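Local coordinates for protein rhodopsin (Todarodes pacificus, PDB 4WW3) that absorbs light through a covalently bound retinal and activates G-protein signalling to phospholipase C in squid vision, at residues T54-T59 / F314-S319; W266-V271 / V293-A298; M63-L68 / A119-D124. All coordinates share one frame; numbering follows the deposited sequence.

Contact 1. Residues T54-T59 / F314-S319. With BOG (octyl beta-D-glucopyranoside), chain G.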
loop_
_atom_site.group_PDB
_atom_site.type_symbol
_atom_site.label_atom_id
_atom_site.label_comp_id
_atom_site.label_asym_id
_atom_site.label_seq_id
_atom_site.Cartn_x
_atom_site.Cartn_y
_atom_site.Cartn_z
ATOM N N THR A 54 -15.947 14.602 0.097
ATOM C CA THR A 54 -16.329 14.985 -1.261
ATOM C C THR A 54 -17.373 14.059 -1.863
ATOM O O THR A 54 -17.137 12.860 -1.990
ATOM C CB THR A 54 -15.145 14.962 -2.190
ATOM O OG1 THR A 54 -14.116 15.825 -1.688
ATOM C CG2 THR A 54 -15.579 15.422 -3.560
ATOM N N LYS A 55 -18.516 14.600 -2.272
ATOM C CA LYS A 55 -19.549 13.730 -2.838
ATOM C C LYS A 55 -19.191 13.185 -4.217
ATOM O O LYS A 55 -19.724 12.156 -4.643
ATOM C CB LYS A 55 -20.898 14.450 -2.904
ATOM C CG LYS A 55 -21.037 15.489 -3.992
ATOM C CD LYS A 55 -22.512 15.844 -4.168
ATOM C CE LYS A 55 -22.723 16.895 -5.240
ATOM N NZ LYS A 55 -24.155 17.282 -5.346
ATOM N N SER A 56 -18.284 13.875 -4.904
ATOM C CA SER A 56 -17.859 13.453 -6.231
ATOM C C SER A 56 -17.043 12.172 -6.140
ATOM O O SER A 56 -17.000 11.393 -7.084
ATOM C CB SER A 56 -17.020 14.541 -6.898
ATOM O OG SER A 56 -15.640 14.240 -6.805
ATOM N N LEU A 57 -16.404 11.947 -4.998
ATOM C CA LEU A 57 -15.592 10.754 -4.802
ATOM C C LEU A 57 -16.321 9.689 -3.971
ATOM O O LEU A 57 -15.730 8.666 -3.610
ATOM C CB LEU A 57 -14.292 11.133 -4.095
ATOM C CG LEU A 57 -13.428 12.261 -4.677
ATOM C CD1 LEU A 57 -12.366 12.683 -3.671
ATOM C CD2 LEU A 57 -12.764 11.805 -5.961
ATOM N N GLN A 58 -17.600 9.932 -3.683
ATOM C CA GLN A 58 -18.449 9.055 -2.860
ATOM C C GLN A 58 -18.913 7.692 -3.412
ATOM O O GLN A 58 -19.979 7.201 -3.012
ATOM C CB GLN A 58 -19.700 9.833 -2.433
ATOM C CG GLN A 58 -19.865 10.048 -0.942
ATOM C CD GLN A 58 -18.909 11.081 -0.405
ATOM O OE1 GLN A 58 -17.699 10.923 -0.515
ATOM N NE2 GLN A 58 -19.445 12.148 0.185
ATOM N N THR A 59 -18.136 7.067 -4.299
ATOM C CA THR A 59 -18.517 5.767 -4.881
ATOM C C THR A 59 -17.961 4.527 -4.148
ATOM O O THR A 59 -16.790 4.508 -3.761
ATOM C CB THR A 59 -18.116 5.691 -6.383
ATOM O OG1 THR A 59 -16.818 6.280 -6.570
ATOM C CG2 THR A 59 -19.133 6.426 -7.253
ATOM N N PHE A 314 -10.004 13.810 -7.346
ATOM C CA PHE A 314 -9.274 14.009 -6.111
ATOM C C PHE A 314 -8.455 15.285 -6.179
ATOM O O PHE A 314 -8.408 16.040 -5.216
ATOM C CB PHE A 314 -8.357 12.814 -5.827
ATOM C CG PHE A 314 -7.531 12.967 -4.583
ATOM C CD1 PHE A 314 -8.138 13.164 -3.348
ATOM C CD2 PHE A 314 -6.144 12.940 -4.644
ATOM C CE1 PHE A 314 -7.380 13.341 -2.188
ATOM C CE2 PHE A 314 -5.369 13.113 -3.489
ATOM C CZ PHE A 314 -5.991 13.316 -2.260
ATOM N N ARG A 315 -7.812 15.533 -7.314
ATOM C CA ARG A 315 -6.997 16.729 -7.464
ATOM C C ARG A 315 -7.867 17.965 -7.464
ATOM O O ARG A 315 -7.445 19.038 -7.027
ATOM C CB ARG A 315 -6.192 16.654 -8.746
ATOM C CG ARG A 315 -4.920 15.864 -8.598
ATOM C CD ARG A 315 -4.354 15.572 -9.953
ATOM N NE ARG A 315 -4.389 16.755 -10.815
ATOM C CZ ARG A 315 -3.556 17.787 -10.722
ATOM N NH1 ARG A 315 -2.602 17.802 -9.799
ATOM N NH2 ARG A 315 -3.675 18.799 -11.579
ATOM N N GLU A 316 -9.082 17.800 -7.970
ATOM C CA GLU A 316 -10.068 18.866 -8.017
ATOM C C GLU A 316 -10.326 19.222 -6.551
ATOM O O GLU A 316 -10.209 20.376 -6.140
ATOM C CB GLU A 316 -11.347 18.332 -8.661
ATOM C CG GLU A 316 -12.379 19.356 -9.073
ATOM C CD GLU A 316 -13.735 18.700 -9.334
ATOM O OE1 GLU A 316 -14.530 19.244 -10.135
ATOM O OE2 GLU A 316 -14.003 17.637 -8.723
ATOM N N ALA A 317 -10.645 18.201 -5.760
ATOM C CA ALA A 317 -10.933 18.351 -4.338
ATOM C C ALA A 317 -9.840 19.091 -3.590
ATOM O O ALA A 317 -10.126 19.974 -2.790
ATOM C CB ALA A 317 -11.157 16.973 -3.696
ATOM N N ILE A 318 -8.589 18.722 -3.837
ATOM C CA ILE A 318 -7.480 19.376 -3.150
ATOM C C ILE A 318 -7.497 20.860 -3.487
ATOM O O ILE A 318 -7.403 21.708 -2.600
ATOM C CB ILE A 318 -6.091 18.800 -3.568
ATOM C CG1 ILE A 318 -6.017 17.299 -3.273
ATOM C CG2 ILE A 318 -4.984 19.514 -2.803
ATOM C CD1 ILE A 318 -4.692 16.670 -3.652
ATOM N N SER A 319 -7.613 21.162 -4.780
ATOM C CA SER A 319 -7.622 22.543 -5.250
ATOM C C SER A 319 -8.672 23.379 -4.509
ATOM O O SER A 319 -8.483 24.581 -4.278
ATOM C CB SER A 319 -7.887 22.580 -6.759
ATOM O OG SER A 319 -9.262 22.398 -7.044
HETATM C C1 BOG G . -15.453 5.866 -10.289
HETATM O O1 BOG G . -14.358 5.060 -10.202
HETATM C C2 BOG G . -15.023 6.803 -11.395
HETATM O O2 BOG G . -13.807 7.584 -11.069
HETATM C C3 BOG G . -16.200 7.663 -11.517
HETATM O O3 BOG G . -15.818 8.513 -12.542
HETATM C C4 BOG G . -17.476 6.780 -11.857
HETATM O O4 BOG G . -18.608 7.590 -11.982
HETATM C C5 BOG G . -17.844 5.876 -10.744
HETATM O O5 BOG G . -16.680 5.059 -10.634
HETATM C C6 BOG G . -19.110 4.982 -11.078
HETATM O O6 BOG G . -19.215 3.860 -10.047
HETATM C "C1'" BOG G . -14.386 4.754 -8.842
HETATM C "C2'" BOG G . -13.618 3.523 -8.826
HETATM C "C3'" BOG G . -12.527 3.844 -7.855
HETATM C "C4'" BOG G . -11.487 2.981 -8.308
HETATM C "C5'" BOG G . -10.339 3.323 -7.433
HETATM C "C6'" BOG G . -9.297 3.505 -8.391
HETATM C "C7'" BOG G . -8.103 3.431 -7.537
HETATM C "C8'" BOG G . -7.332 4.512 -8.059
#
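L57 faces F314 and A317 because its CG stands beside its own backbone N and anti to the carbonyl carbon (chi1 -53°). The branch then ends in two methyls that both turn to the helix. CD2 lies 3.7 Å from the backbone N of F314. CD1 comes to the edge of the F314 ring, near its plane, with 4.3 Å from L57 CD1 to F314 CD1. The same CD1 is 4.5 Å from A317 CB. T54 has a comparable setting: chi1 of -57° puts OG1 opposite its carbonyl carbon, 3.8 Å from A317 CB. A317 CB is a methyl, so this is packing; the polar partner of T54 OG1 is L50 O. A317 thus receives one branch from each of the two loop residues. S56 OG and E316 OE2 are 4.2 Å apart, beyond hydrogen-bonding distance. K313, just before F314 on the same helix, gives a hydrogen bond from NZ to S56 O.

The F314 ring has I318 CG1 over one face, 4.1 Å above its plane, and it meets the F51 ring at about 40°. At the far end of the loop, T59 OG1 lies 3.7 Å from C1' of the octyl glucoside. The contact joins the first cytoplasmic loop to the short cytoplasmic helix that follows transmembrane helix 7, known in class A receptors as helix 8. L50 and F51, at the end of helix 23-53, pack beside the joint, and Y307 of helix 303-310 touches F314.

Contact 2. Residues W266-V271 / V293-A298. With RET (retinal), chain C.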
loop_
_atom_site.group_PDB
_atom_site.type_symbol
_atom_site.label_atom_id
_atom_site.label_comp_id
_atom_site.label_asym_id
_atom_site.label_seq_id
_atom_site.Cartn_x
_atom_site.Cartn_y
_atom_site.Cartn_z
ATOM N N TRP A 266 8.582 -3.090 -1.228
ATOM C CA TRP A 266 8.794 -4.211 -0.322
ATOM C C TRP A 266 9.733 -5.318 -0.799
ATOM O O TRP A 266 10.403 -5.959 0.023
ATOM C CB TRP A 266 7.445 -4.822 0.062
ATOM C CG TRP A 266 6.827 -4.112 1.217
ATOM C CD1 TRP A 266 5.982 -3.044 1.172
ATOM C CD2 TRP A 266 7.086 -4.366 2.599
ATOM N NE1 TRP A 266 5.698 -2.612 2.447
ATOM C CE2 TRP A 266 6.366 -3.408 3.340
ATOM C CE3 TRP A 266 7.860 -5.310 3.281
ATOM C CZ2 TRP A 266 6.398 -3.368 4.733
ATOM C CZ3 TRP A 266 7.894 -5.269 4.663
ATOM C CH2 TRP A 266 7.169 -4.304 5.376
ATOM N N SER A 267 9.792 -5.535 -2.110
ATOM C CA SER A 267 10.639 -6.594 -2.669
ATOM C C SER A 267 12.074 -6.574 -2.142
ATOM O O SER A 267 12.576 -7.596 -1.667
ATOM C CB SER A 267 10.623 -6.548 -4.197
ATOM O OG SER A 267 9.331 -6.873 -4.686
ATOM N N PRO A 268 12.756 -5.422 -2.226
ATOM C CA PRO A 268 14.128 -5.384 -1.712
ATOM C C PRO A 268 14.201 -6.076 -0.346
ATOM O O PRO A 268 14.894 -7.080 -0.166
ATOM C CB PRO A 268 14.410 -3.891 -1.614
ATOM C CG PRO A 268 13.647 -3.345 -2.796
ATOM C CD PRO A 268 12.348 -4.118 -2.778
ATOM N N TYR A 269 13.447 -5.543 0.607
ATOM C CA TYR A 269 13.408 -6.078 1.962
ATOM C C TYR A 269 13.062 -7.563 1.995
ATOM O O TYR A 269 13.791 -8.370 2.553
ATOM C CB TYR A 269 12.414 -5.245 2.803
ATOM C CG TYR A 269 12.416 -5.579 4.277
ATOM C CD1 TYR A 269 11.403 -6.351 4.832
ATOM C CD2 TYR A 269 13.494 -5.205 5.085
ATOM C CE1 TYR A 269 11.474 -6.759 6.162
ATOM C CE2 TYR A 269 13.580 -5.606 6.408
ATOM C CZ TYR A 269 12.574 -6.387 6.943
ATOM O OH TYR A 269 12.690 -6.834 8.237
ATOM N N ALA A 270 11.932 -7.915 1.379
ATOM C CA ALA A 270 11.503 -9.304 1.318
ATOM C C ALA A 270 12.701 -10.178 0.972
ATOM O O ALA A 270 12.970 -11.186 1.622
ATOM C CB ALA A 270 10.445 -9.457 0.263
ATOM N N VAL A 271 13.432 -9.747 -0.049
ATOM C CA VAL A 271 14.611 -10.456 -0.524
ATOM C C VAL A 271 15.672 -10.611 0.566
ATOM O O VAL A 271 15.970 -11.733 0.976
ATOM C CB VAL A 271 15.192 -9.730 -1.773
ATOM C CG1 VAL A 271 16.667 -9.998 -1.906
ATOM C CG2 VAL A 271 14.454 -10.202 -3.036
ATOM N N VAL A 293 14.887 -1.784 4.408
ATOM C CA VAL A 293 13.633 -1.802 5.188
ATOM C C VAL A 293 13.045 -0.400 5.241
ATOM O O VAL A 293 11.830 -0.226 5.213
ATOM C CB VAL A 293 13.808 -2.298 6.676
ATOM C CG1 VAL A 293 14.517 -1.257 7.518
ATOM C CG2 VAL A 293 12.438 -2.605 7.290
ATOM N N MET A 294 13.925 0.592 5.324
ATOM C CA MET A 294 13.548 2.004 5.350
ATOM C C MET A 294 12.755 2.306 4.092
ATOM O O MET A 294 11.650 2.858 4.125
ATOM C CB MET A 294 14.800 2.865 5.356
ATOM C CG MET A 294 15.683 2.595 6.525
ATOM S SD MET A 294 14.755 2.921 8.009
ATOM C CE MET A 294 14.972 4.703 8.127
ATOM N N PHE A 295 13.359 1.953 2.973
ATOM C CA PHE A 295 12.759 2.129 1.674
ATOM C C PHE A 295 11.380 1.453 1.706
ATOM O O PHE A 295 10.434 1.949 1.103
ATOM C CB PHE A 295 13.675 1.482 0.632
ATOM C CG PHE A 295 13.262 1.723 -0.780
ATOM C CD1 PHE A 295 13.257 3.009 -1.313
ATOM C CD2 PHE A 295 12.884 0.655 -1.591
ATOM C CE1 PHE A 295 12.878 3.230 -2.637
ATOM C CE2 PHE A 295 12.506 0.857 -2.913
ATOM C CZ PHE A 295 12.499 2.150 -3.444
ATOM N N ALA A 296 11.268 0.344 2.438
ATOM C CA ALA A 296 10.010 -0.402 2.530
ATOM C C ALA A 296 8.946 0.317 3.338
ATOM O O ALA A 296 7.764 0.291 3.007
ATOM C CB ALA A 296 10.257 -1.776 3.122
ATOM N N LYS A 297 9.386 0.954 4.420
ATOM C CA LYS A 297 8.492 1.707 5.278
ATOM C C LYS A 297 7.904 2.911 4.538
ATOM O O LYS A 297 6.696 3.121 4.576
ATOM C CB LYS A 297 9.239 2.199 6.521
ATOM C CG LYS A 297 9.853 1.093 7.372
ATOM C CD LYS A 297 9.934 1.521 8.832
ATOM C CE LYS A 297 10.641 0.482 9.690
ATOM N NZ LYS A 297 10.145 -0.858 9.391
ATOM N N ALA A 298 8.743 3.704 3.881
ATOM C CA ALA A 298 8.266 4.891 3.161
ATOM C C ALA A 298 7.178 4.579 2.132
ATOM O O ALA A 298 6.529 5.485 1.595
ATOM C CB ALA A 298 9.428 5.594 2.480
HETATM C C1 RET C . 6.643 -9.759 3.303
HETATM C C2 RET C . 6.635 -9.618 1.736
HETATM C C3 RET C . 6.255 -8.353 1.187
HETATM C C4 RET C . 4.964 -7.808 1.733
HETATM C C5 RET C . 4.779 -7.941 3.241
HETATM C C6 RET C . 5.540 -8.812 3.989
HETATM C C7 RET C . 5.390 -8.927 5.511
HETATM C C8 RET C . 6.096 -8.175 6.342
HETATM C C9 RET C . 6.111 -7.982 7.809
HETATM C C10 RET C . 6.709 -6.796 8.131
HETATM C C11 RET C . 6.971 -6.036 9.322
HETATM C C12 RET C . 7.682 -4.900 9.157
HETATM C C13 RET C . 7.974 -3.779 10.055
HETATM C C14 RET C . 8.822 -2.827 9.557
HETATM C C15 RET C . 9.321 -1.585 10.164
HETATM C C16 RET C . 6.353 -11.262 3.556
HETATM C C17 RET C . 8.045 -9.431 3.813
HETATM C C18 RET C . 3.701 -7.005 3.754
HETATM C C19 RET C . 5.519 -9.005 8.755
HETATM C C20 RET C . 7.350 -3.740 11.425
#
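W266 and A296 meet between transmembrane helices 6 and 7, in the retinal pocket of a seven-helix rhodopsin-type receptor. W266 and P268 match the tryptophan and proline of the class A CWxP motif, here with serine in place of the cysteine. The helix is kinked at P268, whose N has no hydrogen to donate; the N of Y269 also makes no bond to the turn before. W266 CB is 3.9 Å from retinal C3. Next comes the indole, which lies between helix 7 and the chromophore. On one face A296 CB sits over the six-membered ring, 4.1 Å from its centroid and 10° off the normal, a CH-pi contact. On the opposite face is retinal C5. Farther out, W266 CZ3 is 3.8 Å from retinal C8, and at the tip CH2 is 3.7 Å from C10. Retinal C12 lies at the indole edge, in its plane. F262 also stacks on W266.

One turn on, Y269 has CG anti to its backbone N (chi1 -172°), which lays the ring alongside V293. V293 CG2 rests over that ring, 3.8 Å from its centroid, in a second CH-pi contact. The Y269 hydroxyl is held by hydrogen bonds with E172 and S179. P268 CG touches F295 on the outer side. K297 points its CB away from helix 6, but its chain bends at CE, and NZ is joined covalently to retinal C15 at 1.3 Å.

Contact 3. Residues M63-L68 / A119-D124; sequences MFIINL and AMISID. With BOG (octyl beta-D-glucopyranoside), chain G.
F64 packs against M120 and I121, and this is the dense part of the contact. M120 CB sits over one face of the F64 ring, 3.9 Å from its centroid and 16° off the normal, a CH-pi contact. The rest of the M120 chain bends away at chi2 and chi3. I121 CG1 comes to 3.5 Å from F64 CB. I121 CD1 goes on to meet L68 CD1 at 3.8 Å, the two side chains crossing at about a right angle. A144, M147 and I148 of helix 141-160 also touch F64.

The other side is looser. I65 CG1 and I121 CD1 are 4.4 Å apart. The octyl tail of the glucoside enters beside them, with I65 CD1 at 3.4 Å from C7' and I121 CG2 at 3.8 Å from the same carbon. D124 OD1, hydrogen-bonded to a residue adjoining the segments, passes 3.8 Å from C2' of the tail.

The two helix segments run nearly antiparallel, at 164°, with axes 9.8 Å apart. This is the cytoplasmic half of the pairing of transmembrane helices 2 and 3 in class A receptors, and D124 begins the D(E)RY motif.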
loop_
_atom_site.group_PDB
_atom_site.type_symbol
_atom_site.label_atom_id
_atom_site.label_comp_id
_atom_site.label_asym_id
_atom_site.label_seq_id
_atom_site.Cartn_x
_atom_site.Cartn_y
_atom_site.Cartn_z
ATOM N N MET A 63 -14.178 3.288 -1.349
ATOM C CA MET A 63 -14.114 2.826 0.037
ATOM C C MET A 63 -12.791 2.084 0.192
ATOM O O MET A 63 -12.120 2.185 1.223
ATOM C CB MET A 63 -15.265 1.852 0.355
ATOM C CG MET A 63 -16.660 2.473 0.514
ATOM S SD MET A 63 -18.004 1.264 0.956
ATOM C CE MET A 63 -17.345 0.489 2.488
ATOM N N PHE A 64 -12.420 1.335 -0.839
ATOM C CA PHE A 64 -11.178 0.581 -0.797
ATOM C C PHE A 64 -10.020 1.543 -0.633
ATOM O O PHE A 64 -9.109 1.296 0.165
ATOM C CB PHE A 64 -10.986 -0.260 -2.068
ATOM C CG PHE A 64 -12.039 -1.324 -2.257
ATOM C CD1 PHE A 64 -12.350 -2.210 -1.235
ATOM C CD2 PHE A 64 -12.734 -1.418 -3.456
ATOM C CE1 PHE A 64 -13.341 -3.172 -1.406
ATOM C CE2 PHE A 64 -13.722 -2.378 -3.630
ATOM C CZ PHE A 64 -14.024 -3.253 -2.607
ATOM N N ILE A 65 -10.052 2.635 -1.390
ATOM C CA ILE A 65 -9.006 3.646 -1.298
ATOM C C ILE A 65 -8.955 4.227 0.110
ATOM O O ILE A 65 -7.879 4.478 0.667
ATOM C CB ILE A 65 -9.225 4.757 -2.331
ATOM C CG1 ILE A 65 -8.588 4.315 -3.653
ATOM C CG2 ILE A 65 -8.651 6.086 -1.832
ATOM C CD1 ILE A 65 -8.777 5.308 -4.775
ATOM N N ILE A 66 -10.129 4.430 0.686
ATOM C CA ILE A 66 -10.193 4.939 2.033
ATOM C C ILE A 66 -9.459 3.926 2.895
ATOM O O ILE A 66 -8.555 4.279 3.649
ATOM C CB ILE A 66 -11.662 5.085 2.478
ATOM C CG1 ILE A 66 -12.169 6.492 2.132
ATOM C CG2 ILE A 66 -11.803 4.770 3.955
ATOM C CD1 ILE A 66 -12.257 6.783 0.646
ATOM N N ASN A 67 -9.823 2.652 2.744
ATOM C CA ASN A 67 -9.208 1.582 3.525
ATOM C C ASN A 67 -7.697 1.519 3.353
ATOM O O ASN A 67 -6.972 1.228 4.307
ATOM C CB ASN A 67 -9.818 0.237 3.156
ATOM C CG ASN A 67 -9.331 -0.876 4.055
ATOM O OD1 ASN A 67 -9.512 -0.826 5.270
ATOM N ND2 ASN A 67 -8.706 -1.896 3.466
ATOM N N LEU A 68 -7.224 1.790 2.142
ATOM C CA LEU A 68 -5.790 1.750 1.852
ATOM C C LEU A 68 -5.079 2.914 2.551
ATOM O O LEU A 68 -3.931 2.795 3.012
ATOM C CB LEU A 68 -5.566 1.820 0.333
ATOM C CG LEU A 68 -4.298 1.235 -0.307
ATOM C CD1 LEU A 68 -4.391 1.371 -1.832
ATOM C CD2 LEU A 68 -3.064 1.942 0.217
ATOM N N ALA A 119 -5.570 -5.388 -4.006
ATOM C CA ALA A 119 -6.131 -6.561 -4.660
ATOM C C ALA A 119 -7.588 -6.231 -4.977
ATOM O O ALA A 119 -8.012 -6.296 -6.128
ATOM C CB ALA A 119 -6.054 -7.753 -3.721
ATOM N N MET A 120 -8.338 -5.854 -3.946
ATOM C CA MET A 120 -9.756 -5.491 -4.078
ATOM C C MET A 120 -10.000 -4.412 -5.133
ATOM O O MET A 120 -11.034 -4.395 -5.806
ATOM C CB MET A 120 -10.295 -4.975 -2.748
ATOM C CG MET A 120 -10.022 -5.879 -1.598
ATOM S SD MET A 120 -10.556 -7.530 -1.982
ATOM C CE MET A 120 -8.984 -8.376 -2.146
ATOM N N ILE A 121 -9.049 -3.495 -5.240
ATOM C CA ILE A 121 -9.120 -2.407 -6.196
ATOM C C ILE A 121 -8.869 -2.982 -7.591
ATOM O O ILE A 121 -9.426 -2.509 -8.581
ATOM C CB ILE A 121 -8.064 -1.338 -5.834
ATOM C CG1 ILE A 121 -8.424 -0.722 -4.469
ATOM C CG2 ILE A 121 -7.948 -0.297 -6.945
ATOM C CD1 ILE A 121 -7.313 0.116 -3.831
ATOM N N SER A 122 -8.044 -4.023 -7.656
ATOM C CA SER A 122 -7.731 -4.681 -8.919
ATOM C C SER A 122 -8.944 -5.481 -9.389
ATOM O O SER A 122 -9.183 -5.628 -10.591
ATOM C CB SER A 122 -6.544 -5.622 -8.745
ATOM O OG SER A 122 -6.930 -6.812 -8.084
ATOM N N ILE A 123 -9.695 -6.007 -8.428
ATOM C CA ILE A 123 -10.897 -6.781 -8.707
ATOM C C ILE A 123 -12.007 -5.842 -9.158
ATOM O O ILE A 123 -12.808 -6.188 -10.027
ATOM C CB ILE A 123 -11.353 -7.553 -7.460
ATOM C CG1 ILE A 123 -10.314 -8.625 -7.123
ATOM C CG2 ILE A 123 -12.714 -8.170 -7.689
ATOM C CD1 ILE A 123 -10.524 -9.282 -5.784
ATOM N N ASP A 124 -12.069 -4.655 -8.562
ATOM C CA ASP A 124 -13.087 -3.700 -8.970
ATOM C C ASP A 124 -12.794 -3.315 -10.412
ATOM O O ASP A 124 -13.681 -3.357 -11.265
ATOM C CB ASP A 124 -13.062 -2.444 -8.102
ATOM C CG ASP A 124 -13.912 -1.335 -8.686
ATOM O OD1 ASP A 124 -13.368 -0.242 -8.946
ATOM O OD2 ASP A 124 -15.123 -1.569 -8.896
HETATM C C1 BOG G . -15.453 5.866 -10.289
HETATM O O1 BOG G . -14.358 5.060 -10.202
HETATM C C2 BOG G . -15.023 6.803 -11.395
HETATM O O2 BOG G . -13.807 7.584 -11.069
HETATM C C3 BOG G . -16.200 7.663 -11.517
HETATM O O3 BOG G . -15.818 8.513 -12.542
HETATM C C4 BOG G . -17.476 6.780 -11.857
HETATM O O4 BOG G . -18.608 7.590 -11.982
HETATM C C5 BOG G . -17.844 5.876 -10.744
HETATM O O5 BOG G . -16.680 5.059 -10.634
HETATM C C6 BOG G . -19.110 4.982 -11.078
HETATM O O6 BOG G . -19.215 3.860 -10.047
HETATM C "C1'" BOG G . -14.386 4.754 -8.842
HETATM C "C2'" BOG G . -13.618 3.523 -8.826
HETATM C "C3'" BOG G . -12.527 3.844 -7.855
HETATM C "C4'" BOG G . -11.487 2.981 -8.308
HETATM C "C5'" BOG G . -10.339 3.323 -7.433
HETATM C "C6'" BOG G . -9.297 3.505 -8.391
HETATM C "C7'" BOG G . -8.103 3.431 -7.537
HETATM C "C8'" BOG G . -7.332 4.512 -8.059
#

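In the fold
From the N terminus, helix 23-53 leads to the loop 54-59, which opens contact 1. The chain goes straight on into helix 62-79 and opens contact 3. Contact 3 closes first, on helix 96-130, and ties transmembrane helices 2 and 3. Contact 2 follows in series, joining transmembrane helices 6 and 7 (238-278 and 286-297). Contact 1 closes last, on helix 312-321, and both others nest inside its long loop. Contacts 1 and 3 touch the same octyl glucoside at the cytoplasmic side, their centres about 16 Å apart. Contact 2 carries the retinal-bound lysine and part of the pocket; its centre is about 31 Å from that of contact 1, on the opposite side of the chain's centre.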